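Local coordinates for protein nidogen (Mus musculus, PDB 1NPE) that probably helps to tie laminin into basement membranes through the six-bladed YWTD beta-propeller of its G3 domain, at residues A29-P34 / G68-I73; V49-D54 / I60-L65. All blocks are in the same frame, centred on the assembly; numbering follows the deposited sequence.

Contact 1: A29-P34 / G68-I73. With CD (cadmium ion), chain E.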
ATOM      1  N   ALA A  29       3.443  22.498   5.096  1.00 32.49           N
ATOM      2  CA  ALA A  29       3.800  21.572   4.033  1.00 30.51           C
ATOM      3  C   ALA A  29       5.305  21.501   3.828  1.00 29.43           C
ATOM      4  O   ALA A  29       5.995  22.523   3.815  1.00 28.72           O
ATOM      5  CB  ALA A  29       3.117  21.970   2.738  1.00 31.48           C
ATOM      6  N   PHE A  30       5.813  20.278   3.730  1.00 28.07           N
ATOM      7  CA  PHE A  30       7.230  20.060   3.491  1.00 26.07           C
ATOM      8  C   PHE A  30       7.469  20.154   1.989  1.00 25.66           C
ATOM      9  O   PHE A  30       8.410  20.798   1.530  1.00 23.72           O
ATOM     10  CB  PHE A  30       7.649  18.667   3.976  1.00 24.02           C
ATOM     11  CG  PHE A  30       8.966  18.195   3.414  1.00 21.19           C
ATOM     12  CD1 PHE A  30      10.120  18.961   3.563  1.00 18.47           C
ATOM     13  CD2 PHE A  30       9.052  16.986   2.732  1.00 18.15           C
ATOM     14  CE1 PHE A  30      11.336  18.528   3.041  1.00 18.88           C
ATOM     15  CE2 PHE A  30      10.258  16.543   2.207  1.00 18.02           C
ATOM     16  CZ  PHE A  30      11.406  17.314   2.359  1.00 19.04           C
ATOM     17  N   LEU A  31       6.576  19.535   1.229  1.00 26.34           N
ATOM     18  CA  LEU A  31       6.718  19.507  -0.210  1.00 26.79           C
ATOM     19  C   LEU A  31       5.381  19.276  -0.881  1.00 27.08           C
ATOM     20  O   LEU A  31       4.535  18.537  -0.372  1.00 27.34           O
ATOM     21  CB  LEU A  31       7.656  18.355  -0.576  1.00 29.23           C
ATOM     22  CG  LEU A  31       8.541  18.422  -1.814  1.00 30.28           C
ATOM     23  CD1 LEU A  31       9.599  19.504  -1.631  1.00 28.61           C
ATOM     24  CD2 LEU A  31       9.206  17.067  -2.005  1.00 28.79           C
ATOM     25  N   HIS A  32       5.188  19.938  -2.015  1.00 26.34           N
ATOM     26  CA  HIS A  32       3.982  19.775  -2.806  1.00 25.34           C
ATOM     27  C   HIS A  32       4.354  19.097  -4.124  1.00 25.28           C
ATOM     28  O   HIS A  32       5.187  19.609  -4.883  1.00 25.05           O
ATOM     29  CB  HIS A  32       3.332  21.129  -3.116  1.00 24.29           C
ATOM     30  CG  HIS A  32       2.394  21.610  -2.058  1.00 22.15           C
ATOM     31  ND1 HIS A  32       2.644  22.731  -1.296  1.00 21.40           N
ATOM     32  CD2 HIS A  32       1.189  21.143  -1.656  1.00 21.96           C
ATOM     33  CE1 HIS A  32       1.634  22.936  -0.471  1.00 20.43           C
ATOM     34  NE2 HIS A  32       0.737  21.986  -0.669  1.00 23.79           N
ATOM     35  N   ILE A  33       3.781  17.922  -4.362  1.00 24.25           N
ATOM     36  CA  ILE A  33       4.005  17.190  -5.605  1.00 24.03           C
ATOM     37  C   ILE A  33       2.584  16.850  -6.049  1.00 23.90           C
ATOM     38  O   ILE A  33       2.137  15.707  -5.934  1.00 23.56           O
ATOM     39  CB  ILE A  33       4.835  15.889  -5.406  1.00 24.49           C
ATOM     40  CG1 ILE A  33       6.036  16.127  -4.491  1.00 24.22           C
ATOM     41  CG2 ILE A  33       5.375  15.431  -6.740  1.00 26.44           C
ATOM     42  CD1 ILE A  33       5.763  15.809  -3.036  1.00 25.91           C
ATOM     43  N   PRO A  34       1.866  17.853  -6.588  1.00 24.69           N
ATOM     44  CA  PRO A  34       0.482  17.805  -7.074  1.00 25.96           C
ATOM     45  C   PRO A  34       0.008  16.588  -7.862  1.00 25.24           C
ATOM     46  O   PRO A  34      -1.086  16.089  -7.622  1.00 26.65           O
ATOM     47  CB  PRO A  34       0.336  19.120  -7.849  1.00 25.72           C
ATOM     48  CG  PRO A  34       1.737  19.466  -8.226  1.00 28.58           C
ATOM     49  CD  PRO A  34       2.507  19.114  -6.998  1.00 25.79           C
ATOM     50  N   GLY A  68      15.885  21.668  -0.486  1.00 43.47           N
ATOM     51  CA  GLY A  68      15.798  20.621  -1.493  1.00 43.04           C
ATOM     52  C   GLY A  68      14.649  20.488  -2.483  1.00 43.17           C
ATOM     53  O   GLY A  68      13.471  20.399  -2.116  1.00 43.65           O
ATOM     54  N   GLU A  69      15.016  20.410  -3.757  1.00 42.43           N
ATOM     55  CA  GLU A  69      14.060  20.230  -4.844  1.00 41.45           C
ATOM     56  C   GLU A  69      13.816  18.716  -4.953  1.00 38.90           C
ATOM     57  O   GLU A  69      14.750  17.926  -4.828  1.00 39.03           O
ATOM     58  CB  GLU A  69      14.674  20.766  -6.143  1.00 44.08           C
ATOM     59  CG  GLU A  69      13.740  20.765  -7.351  1.00 48.70           C
ATOM     60  CD  GLU A  69      12.553  21.706  -7.196  1.00 50.77           C
ATOM     61  OE1 GLU A  69      12.664  22.716  -6.466  1.00 52.14           O
ATOM     62  OE2 GLU A  69      11.504  21.432  -7.820  1.00 53.21           O
ATOM     63  N   PRO A  70      12.554  18.291  -5.126  1.00 36.61           N
ATOM     64  CA  PRO A  70      12.239  16.859  -5.239  1.00 36.19           C
ATOM     65  C   PRO A  70      12.824  16.203  -6.492  1.00 36.66           C
ATOM     66  O   PRO A  70      12.716  16.750  -7.592  1.00 38.09           O
ATOM     67  CB  PRO A  70      10.710  16.852  -5.272  1.00 35.42           C
ATOM     68  CG  PRO A  70      10.374  18.172  -5.903  1.00 34.96           C
ATOM     69  CD  PRO A  70      11.326  19.101  -5.194  1.00 35.48           C
ATOM     70  N   THR A  71      13.463  15.046  -6.320  1.00 36.06           N
ATOM     71  CA  THR A  71      14.052  14.318  -7.445  1.00 36.13           C
ATOM     72  C   THR A  71      13.649  12.847  -7.437  1.00 34.67           C
ATOM     73  O   THR A  71      13.689  12.186  -6.399  1.00 36.43           O
ATOM     74  CB  THR A  71      15.596  14.397  -7.458  1.00 37.44           C
ATOM     75  OG1 THR A  71      16.125  13.732  -6.307  1.00 41.16           O
ATOM     76  CG2 THR A  71      16.067  15.845  -7.468  1.00 40.72           C
ATOM     77  N   THR A  72      13.246  12.348  -8.600  1.00 31.49           N
ATOM     78  CA  THR A  72      12.835  10.958  -8.762  1.00 28.67           C
ATOM     79  C   THR A  72      14.050  10.083  -9.068  1.00 26.43           C
ATOM     80  O   THR A  72      14.853  10.429  -9.930  1.00 26.40           O
ATOM     81  CB  THR A  72      11.832  10.832  -9.914  1.00 27.99           C
ATOM     82  OG1 THR A  72      10.745  11.737  -9.687  1.00 28.79           O
ATOM     83  CG2 THR A  72      11.299   9.418 -10.011  1.00 28.74           C
ATOM     84  N   ILE A  73      14.202   8.975  -8.343  1.00 24.13           N
ATOM     85  CA  ILE A  73      15.331   8.079  -8.574  1.00 24.20           C
ATOM     86  C   ILE A  73      14.960   6.824  -9.353  1.00 25.23           C
ATOM     87  O   ILE A  73      15.783   6.297 -10.099  1.00 27.24           O
ATOM     88  CB  ILE A  73      16.096   7.709  -7.264  1.00 23.20           C
ATOM     89  CG1 ILE A  73      15.141   7.176  -6.192  1.00 22.50           C
ATOM     90  CG2 ILE A  73      16.881   8.915  -6.754  1.00 20.87           C
ATOM     91  CD1 ILE A  73      15.825   6.837  -4.868  1.00 19.98           C
TER
HETATM   92 CD    CD E5005       4.254  24.316  -2.384  1.00 43.47          CD
HETATM   93  O   HOH W   1       6.268  22.818  -3.405  1.00 33.52           O
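Next to Leu31, the residue that packs against Pro70, the ND1 atom of His32 binds a cadmium ion at 2.5 Å. The ion lies almost as far from CG of His32 as from its CE1, but is tilted out of the imidazole plane. With CG anti to the carbonyl carbon (chi1 -87°), the imidazole swings away from Pro70. A water at 2.7 Å from the cadmium and an acidic side chain of another protein chain are further ligands, so the metal joins two protein chains at this edge. The same water also accepts a long, weak hydrogen bond from the backbone N of His32.

The contact between 29-34 and 68-73 is small and apolar. The branches of Leu31 divide over the pyrrolidine ring of Pro70: CD2 of Leu31 comes to 3.6 Å from CB of Pro70. The other branch, Leu31 CD1, is 4.0 Å from Gly68 O and about equally far from the delta carbon of the proline ring. The two side chains cross obliquely, and both also rest on Trp52; Leu31 touches Ala63 as well.

Phe30 and Leu31 together face Ile12 in a classic beta bulge, which interrupts the regular strand just where Leu31 turns toward Pro70. Beyond Pro70 the chain enters strand 71-74, where Thr71 pairs with Arg62. Strands 28-33 and 71-74 are the outermost strands of successive four-stranded sheets, and this peripheral meeting of neighbouring blades fits the circular packing of a YWTD beta-propeller.

Contact 2: V49-D54 / I60-L65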
ATOM      1  N   VAL A  49      17.817  13.423   4.502  1.00 26.59           N
ATOM      2  CA  VAL A  49      17.047  13.320   3.270  1.00 24.24           C
ATOM      3  C   VAL A  49      15.789  12.476   3.446  1.00 22.94           C
ATOM      4  O   VAL A  49      15.823  11.393   4.040  1.00 21.79           O
ATOM      5  CB  VAL A  49      17.916  12.737   2.111  1.00 24.62           C
ATOM      6  CG1 VAL A  49      17.109  12.645   0.817  1.00 24.26           C
ATOM      7  CG2 VAL A  49      19.140  13.604   1.884  1.00 25.54           C
ATOM      8  N   VAL A  50      14.683  12.994   2.923  1.00 21.42           N
ATOM      9  CA  VAL A  50      13.388  12.325   2.976  1.00 19.42           C
ATOM     10  C   VAL A  50      13.180  11.479   1.711  1.00 19.76           C
ATOM     11  O   VAL A  50      13.382  11.962   0.598  1.00 19.91           O
ATOM     12  CB  VAL A  50      12.236  13.368   3.087  1.00 18.23           C
ATOM     13  CG1 VAL A  50      10.874  12.672   3.128  1.00 17.83           C
ATOM     14  CG2 VAL A  50      12.422  14.228   4.332  1.00 16.31           C
ATOM     15  N   TYR A  51      12.829  10.206   1.894  1.00 18.05           N
ATOM     16  CA  TYR A  51      12.562   9.301   0.777  1.00 17.44           C
ATOM     17  C   TYR A  51      11.068   8.956   0.754  1.00 17.61           C
ATOM     18  O   TYR A  51      10.418   8.909   1.811  1.00 16.66           O
ATOM     19  CB  TYR A  51      13.388   8.014   0.894  1.00 16.66           C
ATOM     20  CG  TYR A  51      14.858   8.183   0.583  1.00 18.38           C
ATOM     21  CD1 TYR A  51      15.706   8.845   1.468  1.00 18.17           C
ATOM     22  CD2 TYR A  51      15.404   7.676  -0.598  1.00 19.05           C
ATOM     23  CE1 TYR A  51      17.054   9.001   1.187  1.00 19.48           C
ATOM     24  CE2 TYR A  51      16.759   7.827  -0.887  1.00 18.26           C
ATOM     25  CZ  TYR A  51      17.574   8.492   0.010  1.00 18.94           C
ATOM     26  OH  TYR A  51      18.905   8.675  -0.268  1.00 21.19           O
ATOM     27  N   TRP A  52      10.535   8.698  -0.445  1.00 16.81           N
ATOM     28  CA  TRP A  52       9.117   8.365  -0.601  1.00 17.94           C
ATOM     29  C   TRP A  52       8.806   7.472  -1.790  1.00 17.61           C
ATOM     30  O   TRP A  52       9.611   7.322  -2.708  1.00 16.35           O
ATOM     31  CB  TRP A  52       8.265   9.640  -0.734  1.00 18.20           C
ATOM     32  CG  TRP A  52       8.499  10.418  -2.021  1.00 19.46           C
ATOM     33  CD1 TRP A  52       8.010  10.125  -3.266  1.00 19.44           C
ATOM     34  CD2 TRP A  52       9.301  11.593  -2.175  1.00 19.55           C
ATOM     35  NE1 TRP A  52       8.466  11.040  -4.184  1.00 20.71           N
ATOM     36  CE2 TRP A  52       9.260  11.950  -3.543  1.00 18.76           C
ATOM     37  CE3 TRP A  52      10.054  12.379  -1.291  1.00 20.06           C
ATOM     38  CZ2 TRP A  52       9.943  13.058  -4.047  1.00 20.68           C
ATOM     39  CZ3 TRP A  52      10.735  13.481  -1.794  1.00 20.62           C
ATOM     40  CH2 TRP A  52      10.675  13.808  -3.161  1.00 19.69           C
ATOM     41  N   THR A  53       7.616   6.882  -1.754  1.00 17.68           N
ATOM     42  CA  THR A  53       7.135   6.048  -2.841  1.00 17.76           C
ATOM     43  C   THR A  53       5.850   6.698  -3.338  1.00 17.92           C
ATOM     44  O   THR A  53       5.070   7.245  -2.553  1.00 18.17           O
ATOM     45  CB  THR A  53       6.825   4.598  -2.403  1.00 18.31           C
ATOM     46  OG1 THR A  53       5.690   4.580  -1.528  1.00 16.88           O
ATOM     47  CG2 THR A  53       8.028   3.981  -1.711  1.00 18.60           C
ATOM     48  N   ASP A  54       5.659   6.651  -4.648  1.00 18.60           N
ATOM     49  CA  ASP A  54       4.496   7.224  -5.302  1.00 18.99           C
ATOM     50  C   ASP A  54       3.829   6.139  -6.145  1.00 19.83           C
ATOM     51  O   ASP A  54       4.475   5.542  -7.007  1.00 19.86           O
ATOM     52  CB  ASP A  54       4.950   8.391  -6.186  1.00 19.49           C
ATOM     53  CG  ASP A  54       3.944   8.735  -7.261  1.00 20.08           C
ATOM     54  OD1 ASP A  54       4.349   8.840  -8.436  1.00 21.18           O
ATOM     55  OD2 ASP A  54       2.754   8.897  -6.931  1.00 19.51           O
ATOM     56  N   ILE A  60       9.749   6.363  -7.031  1.00 21.51           N
ATOM     57  CA  ILE A  60      10.418   6.466  -5.739  1.00 20.23           C
ATOM     58  C   ILE A  60      11.287   7.703  -5.865  1.00 20.80           C
ATOM     59  O   ILE A  60      12.017   7.851  -6.849  1.00 21.96           O
ATOM     60  CB  ILE A  60      11.288   5.225  -5.438  1.00 20.64           C
ATOM     61  CG1 ILE A  60      10.382   4.016  -5.190  1.00 19.79           C
ATOM     62  CG2 ILE A  60      12.204   5.481  -4.235  1.00 18.87           C
ATOM     63  CD1 ILE A  60      11.118   2.731  -4.956  1.00 20.85           C
ATOM     64  N   GLY A  61      11.154   8.617  -4.907  1.00 20.03           N
ATOM     65  CA  GLY A  61      11.927   9.843  -4.953  1.00 21.55           C
ATOM     66  C   GLY A  61      12.526  10.287  -3.634  1.00 23.34           C
ATOM     67  O   GLY A  61      12.340   9.645  -2.595  1.00 23.95           O
ATOM     68  N   ARG A  62      13.251  11.400  -3.682  1.00 24.51           N
ATOM     69  CA  ARG A  62      13.896  11.946  -2.495  1.00 25.07           C
ATOM     70  C   ARG A  62      14.153  13.442  -2.608  1.00 26.36           C
ATOM     71  O   ARG A  62      14.262  13.990  -3.707  1.00 26.05           O
ATOM     72  CB  ARG A  62      15.215  11.220  -2.218  1.00 24.34           C
ATOM     73  CG  ARG A  62      16.249  11.353  -3.325  1.00 22.67           C
ATOM     74  CD  ARG A  62      17.574  10.735  -2.912  1.00 19.14           C
ATOM     75  NE  ARG A  62      18.583  10.897  -3.948  1.00 18.89           N
ATOM     76  CZ  ARG A  62      19.852  10.520  -3.831  1.00 19.59           C
ATOM     77  NH1 ARG A  62      20.287   9.947  -2.714  1.00 17.07           N
ATOM     78  NH2 ARG A  62      20.687  10.719  -4.837  1.00 19.33           N
ATOM     79  N   ALA A  63      14.284  14.083  -1.451  1.00 27.11           N
ATOM     80  CA  ALA A  63      14.538  15.514  -1.366  1.00 28.09           C
ATOM     81  C   ALA A  63      15.139  15.826  -0.005  1.00 29.08           C
ATOM     82  O   ALA A  63      14.771  15.207   0.995  1.00 28.60           O
ATOM     83  CB  ALA A  63      13.238  16.286  -1.549  1.00 27.48           C
ATOM     84  N   SER A  64      16.090  16.756   0.028  1.00 30.33           N
ATOM     85  CA  SER A  64      16.717  17.160   1.285  1.00 31.82           C
ATOM     86  C   SER A  64      15.661  17.811   2.170  1.00 31.54           C
ATOM     87  O   SER A  64      14.729  18.452   1.671  1.00 31.13           O
ATOM     88  CB  SER A  64      17.846  18.167   1.034  1.00 32.67           C
ATOM     89  OG  SER A  64      18.918  17.583   0.316  1.00 36.04           O
ATOM     90  N   LEU A  65      15.790  17.626   3.480  1.00 32.12           N
ATOM     91  CA  LEU A  65      14.845  18.208   4.425  1.00 33.59           C
ATOM     92  C   LEU A  65      14.969  19.726   4.407  1.00 34.53           C
ATOM     93  O   LEU A  65      13.972  20.442   4.508  1.00 35.39           O
ATOM     94  CB  LEU A  65      15.106  17.687   5.843  1.00 31.73           C
ATOM     95  CG  LEU A  65      14.095  18.119   6.914  1.00 29.94           C
ATOM     96  CD1 LEU A  65      12.738  17.494   6.620  1.00 28.02           C
ATOM     97  CD2 LEU A  65      14.582  17.720   8.302  1.00 28.63           C
TER
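The indole of Trp52 lies flat on the backbone of Gly61, with the carbonyl C of Gly61 3.6 Å above the ring plane and over its centre. Its CG sits between backbone N and carbonyl carbon (chi1 68°), which folds the ring across the neighbouring strand, and Gly61 CA makes a CH-pi contact with the five-membered ring. Ala63 CB meets the indole edge 3.8 Å from CZ3 of Trp52. This side is tightly packed and buried, and NE1 of Trp52 has no polar partner in the model.

On the other face Tyr51, Thr53 and Ile60 are buried against strand 81-87. The extended chain of Arg62 runs alongside Tyr51, its CB over the phenol face, and NH1 of Arg62 donates in its guanidinium plane to OH of Tyr51 at 3.1 Å. The looser, partly exposed end is at Val49 and Ser64: Val49 CG1 still packs 3.5 Å from Ala63 O, but Val49 CG2 stays 4.3 Å from Ser64 OG.

Paired backbone bonds link Val50 with Ala63 and Trp52 with Gly61. Such a twisted antiparallel hairpin, strands 49-54 and 59-64, forms the middle of a propeller blade, here within a class B repeat of the LDL-receptor type.

How the contacts relate
After strands 2-8 and 11-17, the chain adds strand 28-33 at the edge of their sheet, then passes into strand 36-44 of the next. Contact 2 closes a short hairpin between 49-54 and 60-65. Contact 1 closes a wider loop, from 29-34 to 68-73, and contact 2 is nested inside it. Strand 71-74 follows directly after 59-64 and pairs with it: Ile73 N lies 2.9 Å from Ile60 O, a probable hydrogen bond. At the Ser64-Leu65 end, ring atoms of Phe30 pack on the backbone O atoms of Ser64 and Leu65. Contact 2 thus builds one blade internally, while contact 1 joins its rim to the preceding blade.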